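Local coordinates for protein type II restriction enzyme NgoMIV (Neisseria gonorrhoeae, PDB 1FIU) that recognises the double-stranded DNA sequence 5'-GCCGGC-3' as a homotetramer and cleaves it after the first G, using magnesium ions, at residues I[214-228]-I[237-249]. Numbering follows the deposited sequence.
Sequences PHIVVVTAEPTPSRI and EIDCVYHFALYEL
His243 with Glu222, and Asp239 with Ile216, add side-chain bonds at the two ends of the pairing of strands 215-220 and 240-243, a worked example of how side chains finish the parallel strands of a beta-alpha-beta unit, here connected by helix 225-232. The His243 ring lies between Thr220 O over one face and Leu249 CD2 over the other. With CG anti to the backbone N (chi1 -166°), it sends NE2 to Glu222 O, 2.8 Å away; Glu222 O lies in the plane of the ring, although NE2 sits well above the carbonyl plane. The Ile228 side chain crosses that of His243 at about a right angle, bringing CD1 to 3.7 Å from His243 CD2, and meets Leu249 CD2 tip to tip. At the start of the pair, Ile216 N reaches Asp239 OD2 at 2.9 Å, nearly straight at hydrogen but from above the carboxylate plane. Water 1 links OD2 to Pro214 O, while OD1 is claimed by Arg209 of a second subunit. Between these ends, Tyr242 N donates to Val218 O at 2.8 Å. Tyr242, its CG beside the backbone N (chi1 -63°), brings CE1 within 3.7 Å of Val217 CG1. Farther along, Ala221 CB makes a CH-pi contact, 3.7 Å from the Phe244 ring centroid. Strand 179-187, bearing the magnesium ligand Cys186, pairs with the other edge of 215-220; helix 197-208 packs on Ile216, Val218 and Ile238, and helix 4-18 against Phe244.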
loop_
_atom_site.group_PDB
_atom_site.type_symbol
_atom_site.label_atom_id
_atom_site.label_comp_id
_atom_site.label_asym_id
_atom_site.label_seq_id
_atom_site.Cartn_x
_atom_site.Cartn_y
_atom_site.Cartn_z
ATOM N N PRO I 214 12.475 -4.082 -9.086
ATOM C CA PRO I 214 13.934 -3.870 -9.101
ATOM C C PRO I 214 14.426 -3.821 -7.649
ATOM O O PRO I 214 13.635 -3.695 -6.717
ATOM C CB PRO I 214 14.100 -2.457 -9.663
ATOM C CG PRO I 214 12.821 -2.189 -10.452
ATOM C CD PRO I 214 11.736 -2.943 -9.662
ATOM N N HIS I 215 15.736 -3.933 -7.474
ATOM C CA HIS I 215 16.315 -3.690 -6.155
ATOM C C HIS I 215 15.957 -2.203 -5.884
ATOM O O HIS I 215 15.976 -1.374 -6.794
ATOM C CB HIS I 215 17.840 -3.792 -6.210
ATOM C CG HIS I 215 18.343 -5.196 -6.237
ATOM N ND1 HIS I 215 18.600 -5.891 -7.403
ATOM C CD2 HIS I 215 18.653 -6.036 -5.221
ATOM C CE1 HIS I 215 19.053 -7.095 -7.102
ATOM N NE2 HIS I 215 19.093 -7.208 -5.784
ATOM N N ILE I 216 15.636 -1.859 -4.637
ATOM C CA ILE I 216 15.332 -0.474 -4.254
ATOM C C ILE I 216 16.190 -0.243 -3.007
ATOM O O ILE I 216 15.888 -0.782 -1.923
ATOM C CB ILE I 216 13.828 -0.272 -3.912
ATOM C CG1 ILE I 216 12.955 -0.598 -5.147
ATOM C CG2 ILE I 216 13.568 1.195 -3.522
ATOM C CD1 ILE I 216 11.475 -0.537 -4.881
ATOM N N VAL I 217 17.256 0.540 -3.160
ATOM C CA VAL I 217 18.169 0.767 -2.027
ATOM C C VAL I 217 18.532 2.234 -1.890
ATOM O O VAL I 217 18.296 3.034 -2.791
ATOM C CB VAL I 217 19.466 -0.045 -2.211
ATOM C CG1 VAL I 217 19.142 -1.543 -2.308
ATOM C CG2 VAL I 217 20.218 0.453 -3.492
ATOM N N VAL I 218 19.097 2.583 -0.740
ATOM C CA VAL I 218 19.521 3.955 -0.487
ATOM C C VAL I 218 20.961 3.900 -0.005
ATOM O O VAL I 218 21.303 3.035 0.790
ATOM C CB VAL I 218 18.686 4.617 0.631
ATOM C CG1 VAL I 218 19.213 6.013 0.898
ATOM C CG2 VAL I 218 17.211 4.661 0.236
ATOM N N VAL I 219 21.807 4.800 -0.509
ATOM C CA VAL I 219 23.212 4.868 -0.053
ATOM C C VAL I 219 23.356 6.256 0.570
ATOM O O VAL I 219 22.917 7.242 -0.003
ATOM C CB VAL I 219 24.211 4.742 -1.234
ATOM C CG1 VAL I 219 25.669 4.953 -0.713
ATOM C CG2 VAL I 219 24.072 3.354 -1.880
ATOM N N THR I 220 23.979 6.338 1.742
ATOM C CA THR I 220 24.087 7.632 2.403
ATOM C C THR I 220 25.419 7.847 3.114
ATOM O O THR I 220 26.091 6.886 3.498
ATOM C CB THR I 220 22.914 7.788 3.439
ATOM O OG1 THR I 220 22.876 9.133 3.934
ATOM C CG2 THR I 220 23.088 6.811 4.613
ATOM N N ALA I 221 25.801 9.119 3.270
ATOM C CA ALA I 221 27.015 9.437 4.016
ATOM C C ALA I 221 26.610 10.148 5.311
ATOM O O ALA I 221 27.456 10.724 5.990
ATOM C CB ALA I 221 27.957 10.307 3.200
ATOM N N GLU I 222 25.323 10.097 5.659
ATOM C CA GLU I 222 24.857 10.733 6.909
ATOM C C GLU I 222 25.602 10.109 8.099
ATOM O O GLU I 222 25.614 8.882 8.274
ATOM C CB GLU I 222 23.337 10.547 7.054
ATOM C CG GLU I 222 22.798 10.906 8.459
ATOM C CD GLU I 222 23.130 12.335 8.857
ATOM O OE1 GLU I 222 23.385 12.560 10.062
ATOM O OE2 GLU I 222 23.126 13.236 7.983
ATOM N N PRO I 223 26.197 10.941 8.977
ATOM C CA PRO I 223 26.922 10.336 10.102
ATOM C C PRO I 223 26.117 9.830 11.301
ATOM O O PRO I 223 26.564 8.924 12.014
ATOM C CB PRO I 223 27.905 11.451 10.515
ATOM C CG PRO I 223 27.133 12.687 10.229
ATOM C CD PRO I 223 26.487 12.381 8.863
ATOM N N THR I 224 24.936 10.388 11.527
ATOM C CA THR I 224 24.183 9.980 12.710
ATOM C C THR I 224 23.174 8.848 12.574
ATOM O O THR I 224 22.357 8.843 11.659
ATOM C CB THR I 224 23.446 11.189 13.355
ATOM O OG1 THR I 224 22.414 11.681 12.486
ATOM C CG2 THR I 224 24.439 12.310 13.650
ATOM N N PRO I 225 23.227 7.869 13.490
ATOM C CA PRO I 225 22.277 6.756 13.438
ATOM C C PRO I 225 20.831 7.244 13.477
ATOM O O PRO I 225 19.957 6.664 12.821
ATOM C CB PRO I 225 22.631 5.930 14.691
ATOM C CG PRO I 225 24.141 6.091 14.743
ATOM C CD PRO I 225 24.321 7.579 14.448
ATOM N N SER I 226 20.560 8.305 14.245
ATOM C CA SER I 226 19.190 8.806 14.337
ATOM C C SER I 226 18.665 9.258 12.980
ATOM O O SER I 226 17.550 8.900 12.605
ATOM C CB SER I 226 19.079 9.960 15.357
ATOM O OG SER I 226 19.861 11.065 14.970
ATOM N N ARG I 227 19.456 10.027 12.236
ATOM C CA ARG I 227 18.994 10.488 10.929
ATOM C C ARG I 227 18.949 9.339 9.923
ATOM O O ARG I 227 18.028 9.263 9.104
ATOM C CB ARG I 227 19.875 11.644 10.448
ATOM C CG ARG I 227 19.358 12.992 10.979
ATOM C CD ARG I 227 20.378 14.115 10.883
ATOM N NE ARG I 227 19.729 15.374 11.214
ATOM C CZ ARG I 227 20.352 16.452 11.685
ATOM N NH1 ARG I 227 21.660 16.445 11.895
ATOM N NH2 ARG I 227 19.660 17.548 11.928
ATOM N N ILE I 228 19.912 8.431 9.997
ATOM C CA ILE I 228 19.887 7.269 9.108
ATOM C C ILE I 228 18.581 6.481 9.364
ATOM O O ILE I 228 17.917 6.010 8.410
ATOM C CB ILE I 228 21.077 6.324 9.399
ATOM C CG1 ILE I 228 22.390 7.017 9.035
ATOM C CG2 ILE I 228 20.894 4.975 8.655
ATOM C CD1 ILE I 228 23.590 6.326 9.644
ATOM N N GLU I 237 9.049 -0.287 1.551
ATOM C CA GLU I 237 9.436 0.651 0.482
ATOM C C GLU I 237 10.886 0.489 0.043
ATOM O O GLU I 237 11.177 0.404 -1.153
ATOM C CB GLU I 237 9.269 2.095 0.957
ATOM C CG GLU I 237 7.889 2.496 1.457
ATOM C CD GLU I 237 7.707 2.394 2.971
ATOM O OE1 GLU I 237 8.689 2.425 3.763
ATOM O OE2 GLU I 237 6.539 2.298 3.374
ATOM N N ILE I 238 11.775 0.442 1.032
ATOM C CA ILE I 238 13.214 0.355 0.860
ATOM C C ILE I 238 13.744 -1.025 1.228
ATOM O O ILE I 238 13.508 -1.527 2.351
ATOM C CB ILE I 238 13.894 1.435 1.766
ATOM C CG1 ILE I 238 13.317 2.817 1.446
ATOM C CG2 ILE I 238 15.408 1.407 1.619
ATOM C CD1 ILE I 238 13.397 3.229 0.027
ATOM N N ASP I 239 14.474 -1.650 0.305
ATOM C CA ASP I 239 15.022 -2.983 0.576
ATOM C C ASP I 239 16.035 -2.969 1.722
ATOM O O ASP I 239 15.993 -3.828 2.609
ATOM C CB ASP I 239 15.747 -3.559 -0.649
ATOM C CG ASP I 239 14.826 -3.784 -1.850
ATOM O OD1 ASP I 239 13.608 -3.585 -1.743
ATOM O OD2 ASP I 239 15.361 -4.159 -2.902
ATOM N N CYS I 240 16.969 -2.024 1.655
ATOM C CA CYS I 240 18.039 -1.895 2.643
ATOM C C CYS I 240 18.768 -0.569 2.410
ATOM O O CYS I 240 18.725 -0.019 1.309
ATOM C CB CYS I 240 19.027 -3.052 2.481
ATOM S SG CYS I 240 20.191 -3.230 3.914
ATOM N N VAL I 241 19.426 -0.053 3.451
ATOM C CA VAL I 241 20.197 1.184 3.344
ATOM C C VAL I 241 21.671 0.818 3.479
ATOM O O VAL I 241 22.030 -0.102 4.222
ATOM C CB VAL I 241 19.774 2.188 4.452
ATOM C CG1 VAL I 241 20.686 3.423 4.472
ATOM C CG2 VAL I 241 18.351 2.645 4.193
ATOM N N TYR I 242 22.530 1.521 2.753
ATOM C CA TYR I 242 23.962 1.238 2.781
ATOM C C TYR I 242 24.721 2.502 3.167
ATOM O O TYR I 242 24.499 3.548 2.578
ATOM C CB TYR I 242 24.418 0.759 1.398
ATOM C CG TYR I 242 23.738 -0.540 1.015
ATOM C CD1 TYR I 242 22.409 -0.553 0.577
ATOM C CD2 TYR I 242 24.413 -1.758 1.139
ATOM C CE1 TYR I 242 21.754 -1.772 0.269
ATOM C CE2 TYR I 242 23.770 -2.979 0.833
ATOM C CZ TYR I 242 22.438 -2.970 0.400
ATOM O OH TYR I 242 21.815 -4.172 0.129
ATOM N N HIS I 243 25.599 2.389 4.170
ATOM C CA HIS I 243 26.360 3.528 4.666
ATOM C C HIS I 243 27.718 3.608 3.968
ATOM O O HIS I 243 28.388 2.581 3.773
ATOM C CB HIS I 243 26.566 3.401 6.196
ATOM C CG HIS I 243 27.030 4.673 6.847
ATOM N ND1 HIS I 243 28.359 4.950 7.090
ATOM C CD2 HIS I 243 26.341 5.776 7.224
ATOM C CE1 HIS I 243 28.469 6.175 7.585
ATOM N NE2 HIS I 243 27.258 6.699 7.677
ATOM N N PHE I 244 28.131 4.829 3.630
ATOM C CA PHE I 244 29.390 5.029 2.925
ATOM C C PHE I 244 30.641 4.635 3.705
ATOM O O PHE I 244 31.699 4.418 3.108
ATOM C CB PHE I 244 29.514 6.489 2.436
ATOM C CG PHE I 244 30.248 7.409 3.386
ATOM C CD1 PHE I 244 31.400 8.072 2.965
ATOM C CD2 PHE I 244 29.766 7.651 4.684
ATOM C CE1 PHE I 244 32.058 8.972 3.812
ATOM C CE2 PHE I 244 30.428 8.554 5.534
ATOM C CZ PHE I 244 31.566 9.209 5.092
ATOM N N ALA I 245 30.517 4.508 5.026
ATOM C CA ALA I 245 31.676 4.150 5.850
ATOM C C ALA I 245 31.185 3.498 7.131
ATOM O O ALA I 245 31.410 3.984 8.242
ATOM C CB ALA I 245 32.487 5.418 6.163
ATOM N N LEU I 246 30.546 2.353 6.980
ATOM C CA LEU I 246 29.959 1.698 8.128
ATOM C C LEU I 246 30.926 1.268 9.227
ATOM O O LEU I 246 30.626 1.460 10.407
ATOM C CB LEU I 246 29.141 0.479 7.676
ATOM C CG LEU I 246 28.197 -0.037 8.776
ATOM C CD1 LEU I 246 26.908 0.783 8.810
ATOM C CD2 LEU I 246 27.875 -1.485 8.532
ATOM N N TYR I 247 32.052 0.678 8.831
ATOM C CA TYR I 247 33.046 0.194 9.788
ATOM C C TYR I 247 33.579 1.338 10.639
ATOM O O TYR I 247 33.743 1.191 11.858
ATOM C CB TYR I 247 34.202 -0.476 9.049
ATOM C CG TYR I 247 33.756 -1.541 8.056
ATOM C CD1 TYR I 247 34.494 -1.777 6.893
ATOM C CD2 TYR I 247 32.584 -2.271 8.264
ATOM C CE1 TYR I 247 34.069 -2.709 5.948
ATOM C CE2 TYR I 247 32.142 -3.215 7.323
ATOM C CZ TYR I 247 32.892 -3.419 6.167
ATOM O OH TYR I 247 32.457 -4.305 5.204
ATOM N N GLU I 248 33.842 2.466 9.994
ATOM C CA GLU I 248 34.365 3.640 10.680
ATOM C C GLU I 248 33.311 4.244 11.608
ATOM O O GLU I 248 33.638 4.684 12.722
ATOM C CB GLU I 248 34.857 4.661 9.661
ATOM C CG GLU I 248 36.013 4.159 8.790
ATOM C CD GLU I 248 35.601 3.195 7.670
ATOM O OE1 GLU I 248 34.388 2.919 7.494
ATOM O OE2 GLU I 248 36.514 2.718 6.956
ATOM N N LEU I 249 32.049 4.265 11.164
ATOM C CA LEU I 249 30.960 4.761 11.995
ATOM C C LEU I 249 30.872 3.895 13.255
ATOM O O LEU I 249 30.752 4.414 14.369
ATOM C CB LEU I 249 29.617 4.681 11.250
ATOM C CG LEU I 249 28.332 4.934 12.049
ATOM C CD1 LEU I 249 28.348 6.283 12.780
ATOM C CD2 LEU I 249 27.171 4.919 11.045
HETATM O O HOH W 1 12.907 -5.161 -4.302
#